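Local coordinates for SusD superfamily protein (Bacteroides vulgatus ATCC 8482, PDB 3JQ0) that probably binds glycans or related nutrients at the bacterial outer membrane, possibly for uptake by a partner transporter, at residues Tyr450-Leu455 and His461-Ala466; Lys26-Phe31 and Gly258-Met263; Asp39-Asn44 and Phe442-Lys447; Phe233-Lys238 and Gln343-Glu348. All coordinates share one frame; numbering follows the deposited sequence. Where two conformers were deposited one is given.

Interaction 1: residues Tyr450-Leu455 and His461-Ala466; sequences YDIRLL and HQYSSA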
# COMPACT_ATOMS: atom_id res chain seq x y z
N TYR A 450 -6.66 5.10 -1.02
CA TYR A 450 -7.71 4.15 -0.71
C TYR A 450 -8.35 4.48 0.64
O TYR A 450 -9.56 4.28 0.80
CB TYR A 450 -7.17 2.73 -0.77
CG TYR A 450 -6.94 2.15 -2.13
CD1 TYR A 450 -7.75 2.44 -3.20
CD2 TYR A 450 -5.97 1.18 -2.34
CE1 TYR A 450 -7.63 1.80 -4.42
CE2 TYR A 450 -5.83 0.56 -3.55
CZ TYR A 450 -6.69 0.81 -4.59
OH TYR A 450 -6.63 0.14 -5.79
N ASP A 451 -7.58 4.96 1.62
CA ASP A 451 -8.15 5.33 2.93
C ASP A 451 -9.21 6.40 2.78
O ASP A 451 -10.31 6.33 3.34
CB ASP A 451 -7.05 5.89 3.86
CG ASP A 451 -6.01 4.90 4.35
OD1 ASP A 451 -6.24 3.69 4.27
OD2 ASP A 451 -4.97 5.41 4.88
N ILE A 452 -8.88 7.49 2.09
CA ILE A 452 -9.80 8.60 1.97
C ILE A 452 -10.98 8.25 1.08
O ILE A 452 -12.12 8.63 1.33
CB ILE A 452 -9.07 9.93 1.63
CG1 ILE A 452 -8.47 9.94 0.22
CG2 ILE A 452 -8.05 10.24 2.72
CD1 ILE A 452 -7.70 11.21 -0.12
N ARG A 453 -10.72 7.48 0.01
CA ARG A 453 -11.79 6.99 -0.84
C ARG A 453 -12.80 6.14 -0.05
O ARG A 453 -14.02 6.28 -0.24
CB ARG A 453 -11.22 6.15 -1.98
CG ARG A 453 -10.66 7.00 -3.12
CD ARG A 453 -11.75 7.40 -4.10
NE ARG A 453 -12.15 6.25 -4.94
CZ ARG A 453 -13.36 5.77 -5.10
NH1 ARG A 453 -14.40 6.27 -4.43
NH2 ARG A 453 -13.53 4.74 -5.92
N LEU A 454 -12.31 5.27 0.82
CA LEU A 454 -13.22 4.44 1.65
C LEU A 454 -14.19 5.31 2.43
O LEU A 454 -15.40 5.07 2.42
CB LEU A 454 -12.43 3.58 2.59
CG LEU A 454 -13.24 2.87 3.66
CD1 LEU A 454 -14.26 1.83 3.09
CD2 LEU A 454 -12.28 2.18 4.62
N LEU A 455 -13.68 6.34 3.09
CA LEU A 455 -14.52 7.16 3.94
C LEU A 455 -15.41 8.11 3.22
O LEU A 455 -16.44 8.54 3.78
CB LEU A 455 -13.69 7.85 5.05
CG LEU A 455 -13.14 6.88 6.11
CD1 LEU A 455 -12.32 7.66 7.17
CD2 LEU A 455 -14.21 6.02 6.77
N HIS A 461 -12.07 15.12 -0.52
CA HIS A 461 -11.97 16.52 -0.83
C HIS A 461 -11.03 17.25 0.13
O HIS A 461 -10.37 18.19 -0.25
CB HIS A 461 -13.37 17.09 -0.90
CG HIS A 461 -13.44 18.51 -1.36
ND1 HIS A 461 -12.76 18.98 -2.46
CD2 HIS A 461 -14.17 19.55 -0.90
CE1 HIS A 461 -13.05 20.24 -2.66
NE2 HIS A 461 -13.88 20.63 -1.70
N GLN A 462 -11.01 16.84 1.39
CA GLN A 462 -10.07 17.42 2.34
C GLN A 462 -8.63 17.12 1.97
O GLN A 462 -7.73 17.96 2.18
CB GLN A 462 -10.29 16.83 3.77
CG GLN A 462 -11.50 17.31 4.48
CD GLN A 462 -11.69 16.78 5.88
OE1 GLN A 462 -12.61 17.25 6.54
NE2 GLN A 462 -10.89 15.83 6.35
N TYR A 463 -8.39 15.89 1.49
CA TYR A 463 -7.05 15.33 1.43
C TYR A 463 -6.59 14.99 0.00
O TYR A 463 -5.67 14.22 -0.18
CB TYR A 463 -6.96 14.15 2.36
CG TYR A 463 -7.22 14.50 3.85
CD1 TYR A 463 -6.56 15.56 4.44
CD2 TYR A 463 -8.06 13.70 4.61
CE1 TYR A 463 -6.76 15.86 5.78
CE2 TYR A 463 -8.27 13.99 5.93
CZ TYR A 463 -7.61 15.06 6.53
OH TYR A 463 -7.80 15.35 7.88
N SER A 464 -7.19 15.63 -0.98
CA SER A 464 -6.76 15.52 -2.35
C SER A 464 -7.36 16.62 -3.17
O SER A 464 -8.32 17.26 -2.76
CB SER A 464 -7.19 14.18 -2.98
OG SER A 464 -8.53 14.20 -3.46
N SER A 465 -6.87 16.74 -4.41
CA SER A 465 -7.42 17.65 -5.42
C SER A 465 -8.37 16.95 -6.40
O SER A 465 -8.73 17.53 -7.41
CB SER A 465 -6.30 18.29 -6.18
OG SER A 465 -5.50 17.28 -6.79
N ALA A 466 -8.83 15.74 -6.06
CA ALA A 466 -9.74 15.03 -6.95
C ALA A 466 -11.06 15.75 -7.10
O ALA A 466 -11.51 16.45 -6.21
CB ALA A 466 -9.95 13.61 -6.43
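Ile-452 reaches across to Tyr-463 and Ser-464, and its side chain, taken atom by atom, accounts for the whole contact. CB points at the partner segment and splits there into two arms. The short one, CG2, lies anti to the carbonyl carbon and comes to the ring of Tyr-463 obliquely, 3.9 Å from CD2. The longer arm starts at CG1, placed between the backbone N and the carbonyl carbon (chi1 68°), and runs out extended to CD1. That methyl stops 3.6 Å from the carbonyl O of Tyr-463 and 3.9 Å from CB of the same residue, with CB of Ser-464 at 4.2 Å. Both arms approach the root of the tyrosine side chain from one side, CG2 nearer the ring and CD1 nearer the carbonyl. Helices 448-455 and 457-463, consecutive and separated by a short break, meet in this way within the mainly helical SusD fold, and Leu-435 of helix 430-441 touches the same tyrosine. Just beyond Tyr-463, Ser-464 forms an ST turn: its OG accepts from the N of Ala-466 at 3.0 Å and is hydrogen-bonded to the carbonyl of Val-460. The tyrosine hydroxyl is held well away from Ile-452, by Glu-432 and Lys-424.

Interaction 2: residues Lys26-Phe31 and Gly258-Met263; sequences KSYNFF and GGYYRM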
# COMPACT_ATOMS: atom_id res chain seq x y z
N LYS A 26 3.10 -6.34 -10.50
CA LYS A 26 2.12 -5.27 -10.30
C LYS A 26 2.30 -4.47 -9.02
O LYS A 26 1.50 -3.59 -8.75
CB LYS A 26 0.70 -5.82 -10.38
CG LYS A 26 0.21 -5.87 -11.87
CD LYS A 26 1.19 -6.27 -12.90
CE LYS A 26 0.75 -6.13 -14.32
NZ LYS A 26 1.64 -6.85 -15.25
N SER A 27 3.36 -4.75 -8.28
CA SER A 27 3.66 -4.02 -7.02
C SER A 27 3.60 -2.52 -7.22
O SER A 27 2.97 -1.81 -6.42
CB SER A 27 5.16 -4.33 -6.63
OG SER A 27 5.42 -5.59 -6.21
N TYR A 28 4.31 -2.04 -8.23
CA TYR A 28 4.34 -0.63 -8.51
C TYR A 28 2.93 -0.09 -8.79
O TYR A 28 2.52 0.94 -8.25
CB TYR A 28 5.31 -0.36 -9.67
CG TYR A 28 5.39 1.09 -10.07
CD1 TYR A 28 5.61 2.08 -9.16
CD2 TYR A 28 5.28 1.44 -11.41
CE1 TYR A 28 5.71 3.41 -9.56
CE2 TYR A 28 5.38 2.73 -11.83
CZ TYR A 28 5.59 3.74 -10.88
OH TYR A 28 5.70 5.05 -11.30
N ASN A 29 2.18 -0.79 -9.66
CA ASN A 29 0.80 -0.36 -9.91
C ASN A 29 -0.05 -0.35 -8.65
O ASN A 29 -0.88 0.55 -8.50
CB ASN A 29 0.15 -1.22 -10.97
CG ASN A 29 0.57 -0.89 -12.37
OD1 ASN A 29 1.22 0.10 -12.62
ND2 ASN A 29 0.14 -1.74 -13.31
N PHE A 30 0.13 -1.28 -7.73
CA PHE A 30 -0.64 -1.24 -6.48
C PHE A 30 -0.32 0.01 -5.71
O PHE A 30 -1.21 0.63 -5.11
CB PHE A 30 -0.39 -2.50 -5.61
CG PHE A 30 -0.73 -3.80 -6.28
CD1 PHE A 30 -1.78 -3.93 -7.21
CD2 PHE A 30 -0.01 -4.95 -5.99
CE1 PHE A 30 -2.06 -5.14 -7.83
CE2 PHE A 30 -0.29 -6.17 -6.61
CZ PHE A 30 -1.30 -6.25 -7.55
N PHE A 31 0.96 0.41 -5.65
CA PHE A 31 1.34 1.68 -5.06
C PHE A 31 0.63 2.84 -5.74
O PHE A 31 0.05 3.70 -5.08
CB PHE A 31 2.86 1.85 -5.08
CG PHE A 31 3.32 3.25 -4.82
CD1 PHE A 31 3.26 3.82 -3.54
CD2 PHE A 31 3.77 4.03 -5.89
CE1 PHE A 31 3.70 5.14 -3.37
CE2 PHE A 31 4.20 5.33 -5.70
CZ PHE A 31 4.15 5.88 -4.44
N GLY A 258 10.13 -3.50 -9.63
CA GLY A 258 10.71 -3.64 -10.94
C GLY A 258 11.60 -2.49 -11.36
O GLY A 258 11.78 -2.26 -12.54
N GLY A 259 12.20 -1.82 -10.38
CA GLY A 259 13.04 -0.66 -10.62
C GLY A 259 12.36 0.68 -10.45
O GLY A 259 13.07 1.68 -10.44
N TYR A 260 11.03 0.70 -10.35
CA TYR A 260 10.28 1.93 -10.31
C TYR A 260 10.32 2.63 -8.96
O TYR A 260 9.87 3.77 -8.87
CB TYR A 260 8.83 1.73 -10.82
CG TYR A 260 8.80 1.39 -12.31
CD1 TYR A 260 9.00 2.38 -13.27
CD2 TYR A 260 8.62 0.11 -12.75
CE1 TYR A 260 9.01 2.07 -14.65
CE2 TYR A 260 8.61 -0.21 -14.12
CZ TYR A 260 8.84 0.77 -15.06
OH TYR A 260 8.85 0.49 -16.40
N TYR A 261 10.79 1.97 -7.91
CA TYR A 261 11.04 2.66 -6.62
C TYR A 261 12.27 3.56 -6.79
O TYR A 261 12.21 4.79 -6.67
CB TYR A 261 11.16 1.66 -5.49
CG TYR A 261 11.41 2.30 -4.15
CD1 TYR A 261 10.34 2.85 -3.45
CD2 TYR A 261 12.65 2.38 -3.59
CE1 TYR A 261 10.48 3.42 -2.21
CE2 TYR A 261 12.82 2.99 -2.33
CZ TYR A 261 11.69 3.49 -1.64
OH TYR A 261 11.81 4.05 -0.38
N ARG A 262 13.38 2.93 -7.15
CA ARG A 262 14.62 3.64 -7.45
C ARG A 262 14.40 4.74 -8.49
O ARG A 262 14.92 5.85 -8.35
CB ARG A 262 15.62 2.63 -8.00
CG ARG A 262 16.93 3.20 -8.50
CD ARG A 262 17.96 2.15 -8.80
NE ARG A 262 17.45 1.12 -9.68
CZ ARG A 262 17.46 1.14 -11.00
NH1 ARG A 262 18.02 2.14 -11.65
NH2 ARG A 262 16.92 0.15 -11.70
N MSE A 263 13.64 4.42 -9.54
CA MSE A 263 13.53 5.32 -10.68
C MSE A 263 12.35 6.30 -10.61
O MSE A 263 12.18 7.09 -11.56
CB MSE A 263 13.51 4.54 -11.99
CG MSE A 263 14.82 3.84 -12.29
SE MSE A 263 16.29 5.05 -12.62
CE MSE A 263 15.70 5.76 -14.33
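Tyr-28 and Tyr-260 bury nearly all the surface in this contact, in almost equal shares, yet they play unequal parts. Tyr-28 offers the face of its ring; Tyr-260 offers the root of its side chain. The CB of Tyr-260 sits over the middle of the Tyr-28 ring, 3.4 Å from the centroid and only 5° off the normal, a nearly vertical CH-pi contact. All six ring carbons of Tyr-28 are consequently at similar distances from that one methylene, the nearest being CG at 3.6 Å. From there the Tyr-260 ring leads off beyond the rim of its partner. The two planes are almost parallel, at 9°, but slid so far apart that they barely overlap, with centroids 4.8 Å apart; the CG of Tyr-260 still lies 3.6 Å from CD2 of Tyr-28.

The first torsion of Tyr-28 carries its ring to the partner: CG stands anti to the backbone N (chi1 178°), out from the first turn of helix 27-34 toward the loop that precedes helix 262-265. On the helix side Phe-31 stacks on Trp-257, in the same loop just before Gly-258, so a second aromatic pair joins the same two parts of the chain.

No hydrogen bond crosses between the segments. Their attachment at the surface rests on dispersion and on the attraction between a slightly positive CH2 and a pi cloud; such forces depend little on exact direction, consistent with the exposed Tyr-260 having been modelled in two conformers.

Interaction 3: residues Asp39-Asn44 and Phe442-Lys447; sequences DIYGDN and FMFEGK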
# COMPACT_ATOMS: atom_id res chain seq x y z
N ASP A 39 -2.54 13.37 -0.93
CA ASP A 39 -1.97 14.65 -0.55
C ASP A 39 -0.48 14.60 -0.20
O ASP A 39 0.11 15.64 0.13
CB ASP A 39 -2.77 15.27 0.61
CG ASP A 39 -3.04 14.34 1.79
OD1 ASP A 39 -2.75 13.11 1.71
OD2 ASP A 39 -3.58 14.87 2.80
N ILE A 40 0.19 13.46 -0.34
CA ILE A 40 1.59 13.37 0.05
C ILE A 40 2.53 14.10 -0.92
O ILE A 40 3.51 14.70 -0.50
CB ILE A 40 2.00 11.89 0.24
CG1 ILE A 40 1.29 11.28 1.45
CG2 ILE A 40 3.54 11.75 0.33
CD1 ILE A 40 1.31 9.76 1.46
N TYR A 41 2.23 13.98 -2.21
CA TYR A 41 3.10 14.46 -3.27
C TYR A 41 2.54 15.70 -3.93
O TYR A 41 1.49 16.19 -3.54
CB TYR A 41 3.35 13.36 -4.34
CG TYR A 41 3.75 12.03 -3.77
CD1 TYR A 41 5.06 11.72 -3.50
CD2 TYR A 41 2.79 11.10 -3.43
CE1 TYR A 41 5.40 10.51 -2.93
CE2 TYR A 41 3.10 9.89 -2.85
CZ TYR A 41 4.45 9.59 -2.57
OH TYR A 41 4.83 8.40 -2.01
N GLY A 42 3.25 16.23 -4.93
CA GLY A 42 2.77 17.34 -5.73
C GLY A 42 3.76 18.47 -5.90
O GLY A 42 3.60 19.28 -6.81
N ASP A 43 4.81 18.53 -5.06
CA ASP A 43 5.88 19.49 -5.31
C ASP A 43 6.71 19.02 -6.52
O ASP A 43 6.76 17.84 -6.87
CB ASP A 43 6.75 19.71 -4.08
CG ASP A 43 6.18 20.68 -3.05
OD1 ASP A 43 5.09 21.23 -3.32
OD2 ASP A 43 6.87 20.89 -2.02
N ASN A 44 7.41 19.96 -7.14
CA ASN A 44 8.37 19.59 -8.15
C ASN A 44 9.51 18.81 -7.50
O ASN A 44 9.95 19.16 -6.39
CB ASN A 44 8.97 20.81 -8.85
CG ASN A 44 8.04 21.47 -9.82
OD1 ASN A 44 6.94 20.99 -10.08
ND2 ASN A 44 8.50 22.52 -10.46
N PHE A 442 2.03 4.38 6.91
CA PHE A 442 2.03 3.69 5.63
C PHE A 442 2.56 4.50 4.46
O PHE A 442 2.29 4.17 3.31
CB PHE A 442 0.62 3.14 5.29
CG PHE A 442 0.18 2.05 6.25
CD1 PHE A 442 0.84 0.82 6.25
CD2 PHE A 442 -0.85 2.25 7.14
CE1 PHE A 442 0.45 -0.20 7.13
CE2 PHE A 442 -1.23 1.25 8.00
CZ PHE A 442 -0.54 0.07 8.05
N MSE A 443 3.40 5.52 4.69
CA MSE A 443 3.99 6.20 3.55
C MSE A 443 4.68 5.25 2.63
O MSE A 443 5.43 4.35 3.09
CB MSE A 443 4.99 7.29 4.00
CG MSE A 443 4.43 8.37 4.86
SE MSE A 443 5.65 9.84 5.11
CE MSE A 443 5.36 10.65 3.36
N PHE A 444 4.50 5.42 1.31
CA PHE A 444 5.14 4.58 0.29
C PHE A 444 4.63 3.14 0.25
O PHE A 444 5.18 2.33 -0.46
CB PHE A 444 6.70 4.62 0.37
CG PHE A 444 7.23 5.98 0.66
CD1 PHE A 444 7.03 7.04 -0.23
CD2 PHE A 444 7.86 6.28 1.85
CE1 PHE A 444 7.41 8.30 0.03
CE2 PHE A 444 8.27 7.58 2.14
CZ PHE A 444 8.04 8.59 1.22
N GLU A 445 3.53 2.85 0.95
CA GLU A 445 2.94 1.53 0.98
C GLU A 445 1.59 1.44 0.28
O GLU A 445 0.97 0.39 0.29
CB GLU A 445 2.89 0.96 2.40
CG GLU A 445 4.27 0.65 2.98
CD GLU A 445 4.16 0.19 4.42
OE1 GLU A 445 3.83 -1.01 4.58
OE2 GLU A 445 4.48 0.97 5.34
N GLY A 446 1.15 2.52 -0.34
CA GLY A 446 -0.03 2.38 -1.21
C GLY A 446 -1.40 2.42 -0.53
O GLY A 446 -2.33 1.78 -1.00
N LYS A 447 -1.52 3.19 0.54
CA LYS A 447 -2.74 3.20 1.36
C LYS A 447 -3.56 4.49 1.35
O LYS A 447 -4.78 4.41 1.43
CB LYS A 447 -2.44 2.85 2.81
CG LYS A 447 -1.60 1.59 2.99
CD LYS A 447 -2.18 0.34 2.33
CE LYS A 447 -1.34 -0.89 2.61
NZ LYS A 447 -1.82 -2.13 1.91
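Tyr-41 and Phe-444 make the tight end of this contact: the phenolic OH lies 3.1 Å from CD1 of Phe-444 and 3.3 Å from CE1, addressing one C-C bond of the ring from an oblique direction. The ring carbons behind are less close, with CZ of Tyr-41 at 4.1 Å from CE1. The hydroxyl has its hydrogen-bond partner in Glu-35, whose carboxylate also binds the backbone N atoms of Phe-444 and Gly-446. One carboxylate therefore holds both the tyrosine and the backbone of the turn and the residue just after it.

The other half is a lone methyl-to-methyl touch. CG2 of Ile-40, anti to its own backbone N, meets CE of the selenomethionine Met-443 at 3.7 Å; the Met-443 chain runs out extended and then bends at its last torsion (chi3 77°), which brings CE round to the isoleucine. The same CG2 covers the centre of one face of the neighbouring Tyr-41 ring, 3.6 Å above its plane, and so ties the two halves together. Farther along, the segment leaves the contact: Asp-43 pairs with Arg-301 and Arg-302, and by Asn-44 the chain has reached the exposed surface.

Phe-442 to Glu-445 is a type II beta turn, closed by the bond from Glu-445 N to Phe-442 O at 3.0 Å, with Phe-444 at its positive-phi third position. The arrangement is that of an interhelical turn, between helices 430-441 and 448-455, buried against the short antiparallel ribbon of strands 41-43 and 299-300 in the interior of a SusD-like protein.

Interaction 4: residues Phe233-Lys238 and Gln343-Glu348; sequences FSFENK and QGTMLE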
# COMPACT_ATOMS: atom_id res chain seq x y z
N PHE A 233 11.02 -3.10 7.94
CA PHE A 233 11.28 -3.02 6.50
C PHE A 233 12.65 -3.47 6.07
O PHE A 233 12.94 -3.52 4.85
CB PHE A 233 11.07 -1.57 6.02
CG PHE A 233 9.76 -0.98 6.46
CD1 PHE A 233 8.56 -1.39 5.85
CD2 PHE A 233 9.69 -0.08 7.50
CE1 PHE A 233 7.36 -0.88 6.27
CE2 PHE A 233 8.47 0.39 7.96
CZ PHE A 233 7.31 -0.03 7.32
N SER A 234 13.54 -3.75 7.02
CA SER A 234 14.92 -3.96 6.66
C SER A 234 15.13 -5.22 5.83
O SER A 234 14.49 -6.27 5.98
CB SER A 234 15.79 -4.04 7.88
OG SER A 234 15.48 -5.25 8.56
N PHE A 235 16.12 -5.11 4.94
CA PHE A 235 16.51 -6.20 4.06
C PHE A 235 16.92 -7.43 4.86
O PHE A 235 16.73 -8.54 4.39
CB PHE A 235 17.63 -5.71 3.16
CG PHE A 235 18.14 -6.72 2.18
CD1 PHE A 235 17.49 -6.96 0.98
CD2 PHE A 235 19.26 -7.47 2.47
CE1 PHE A 235 17.96 -7.92 0.11
CE2 PHE A 235 19.74 -8.45 1.58
CZ PHE A 235 19.10 -8.64 0.40
N GLU A 236 17.51 -7.22 6.04
CA GLU A 236 17.97 -8.32 6.87
C GLU A 236 16.94 -8.90 7.79
O GLU A 236 17.25 -9.85 8.51
CB GLU A 236 19.17 -7.87 7.68
CG GLU A 236 20.36 -7.47 6.78
CD GLU A 236 20.95 -8.56 5.83
OE1 GLU A 236 20.72 -9.79 6.02
OE2 GLU A 236 21.71 -8.18 4.86
N ASN A 237 15.72 -8.38 7.82
CA ASN A 237 14.68 -8.89 8.70
C ASN A 237 13.42 -9.28 7.96
O ASN A 237 12.33 -9.21 8.49
CB ASN A 237 14.38 -7.89 9.81
CG ASN A 237 13.56 -8.48 10.93
OD1 ASN A 237 13.74 -9.65 11.31
ND2 ASN A 237 12.67 -7.67 11.51
N LYS A 238 13.57 -9.71 6.71
CA LYS A 238 12.42 -10.10 5.92
C LYS A 238 11.57 -11.20 6.53
O LYS A 238 12.04 -12.05 7.26
CB LYS A 238 12.88 -10.57 4.53
CG LYS A 238 13.47 -9.44 3.72
CD LYS A 238 13.93 -9.94 2.34
CE LYS A 238 14.42 -8.81 1.48
NZ LYS A 238 14.33 -9.11 0.04
N GLN A 343 15.40 1.05 2.48
CA GLN A 343 16.82 1.30 2.44
C GLN A 343 17.61 0.31 1.63
O GLN A 343 18.80 0.53 1.34
CB GLN A 343 17.38 1.38 3.85
CG GLN A 343 16.92 2.59 4.64
CD GLN A 343 17.65 3.86 4.22
OE1 GLN A 343 18.88 3.88 4.07
NE2 GLN A 343 16.89 4.92 4.07
N GLY A 344 17.00 -0.80 1.23
CA GLY A 344 17.71 -1.76 0.41
C GLY A 344 18.97 -2.30 1.10
O GLY A 344 19.01 -2.51 2.32
N THR A 345 19.95 -2.61 0.28
CA THR A 345 21.17 -3.25 0.72
C THR A 345 22.32 -2.78 -0.13
O THR A 345 22.14 -2.32 -1.24
CB THR A 345 21.02 -4.81 0.67
OG1 THR A 345 22.07 -5.42 1.39
CG2 THR A 345 20.96 -5.33 -0.75
N MSE A 346 23.52 -2.95 0.41
CA MSE A 346 24.71 -2.62 -0.31
C MSE A 346 25.44 -3.89 -0.61
O MSE A 346 25.94 -4.55 0.31
CB MSE A 346 25.66 -1.83 0.55
CG MSE A 346 25.57 -0.53 0.36
SE MSE A 346 25.82 0.31 -1.41
CE MSE A 346 27.13 -0.64 -2.53
N LEU A 347 25.48 -4.26 -1.88
CA LEU A 347 26.19 -5.44 -2.29
C LEU A 347 27.70 -5.17 -2.30
O LEU A 347 28.17 -4.13 -2.74
CB LEU A 347 25.65 -5.88 -3.65
CG LEU A 347 24.15 -6.13 -3.72
CD1 LEU A 347 23.71 -6.43 -5.15
CD2 LEU A 347 23.72 -7.23 -2.77
N GLU A 348 28.47 -6.13 -1.79
CA GLU A 348 29.94 -6.08 -1.83
C GLU A 348 30.42 -5.83 -3.27
O GLU A 348 29.90 -6.41 -4.21
CB GLU A 348 30.51 -7.38 -1.21
CG GLU A 348 30.32 -7.41 0.34
CD GLU A 348 30.31 -8.80 1.05
OE1 GLU A 348 31.10 -9.74 0.70
OE2 GLU A 348 29.53 -8.92 2.02
O HOH W 1 14.78 -1.15 4.31
O HOH W 2 17.26 -2.45 4.40
O HOH W 3 21.78 -5.20 4.13
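The ring of Phe-235 carries Thr-345 on one face: CB of the threonine stands 3.8 Å from the ring centroid and 17° off the normal, a CH-pi contact displaced toward the rim. CG2 hangs nearly over the ring centre, 4.0 Å from CZ, whereas OG1 projects past the rim, 3.6 Å from CD2. At the edge, in the ring plane, lies OE2 of the adjacent Glu-236. The carbonyl O of Gly-344 comes in obliquely and is nearest the CB of Phe-235. With its CG anti to the backbone N (chi1 -180°), the phenylalanine extends its ring beneath the threonine.

Two surface loops meet here, one between helix 229-233 and strand 243-247 and one from strand 332-339 to strand 359-363, leading into the two strands of an antiparallel pair. No direct hydrogen bond joins 233-238 to 343-348; three waters bridge them, while Lys-238 reaches Asp-358 and the carbonyl of Leu-356 farther along the second loop. Water 2 accepts from the N of Phe-235 and lies 2.7 Å from the O of Gly-344, one of its possible acceptors. Water 1 accepts from the N of Gln-343 and has the carbonyl of Phe-233 as a possible acceptor. Water 3 donates to OE2 of Glu-236 at 3.1 Å and lies 2.8 Å from OG1 of Thr-345, tying the carboxylate at the ring edge to the hydroxyl beside the ring.

From the N terminus, helix 27-34 enters interaction 2, whose partner loop lies more than 220 residues on, and strand 41-43 soon follows with interaction 3, a still longer closure onto the turn after helix 430-441. These two cross along the chain and touch in space, Phe-31 packing on Tyr-41 and on the turn. Interaction 4 joins two surface loops and is nested inside the span of interaction 3, meeting it where Glu-445 touches Phe-233; it crosses interaction 2. Interaction 1 comes last, a local closure between consecutive helices, in series with the others. It touches interaction 3 through Tyr-463 and Asp-39, and lies about 33 Å from interaction 4, centre to centre.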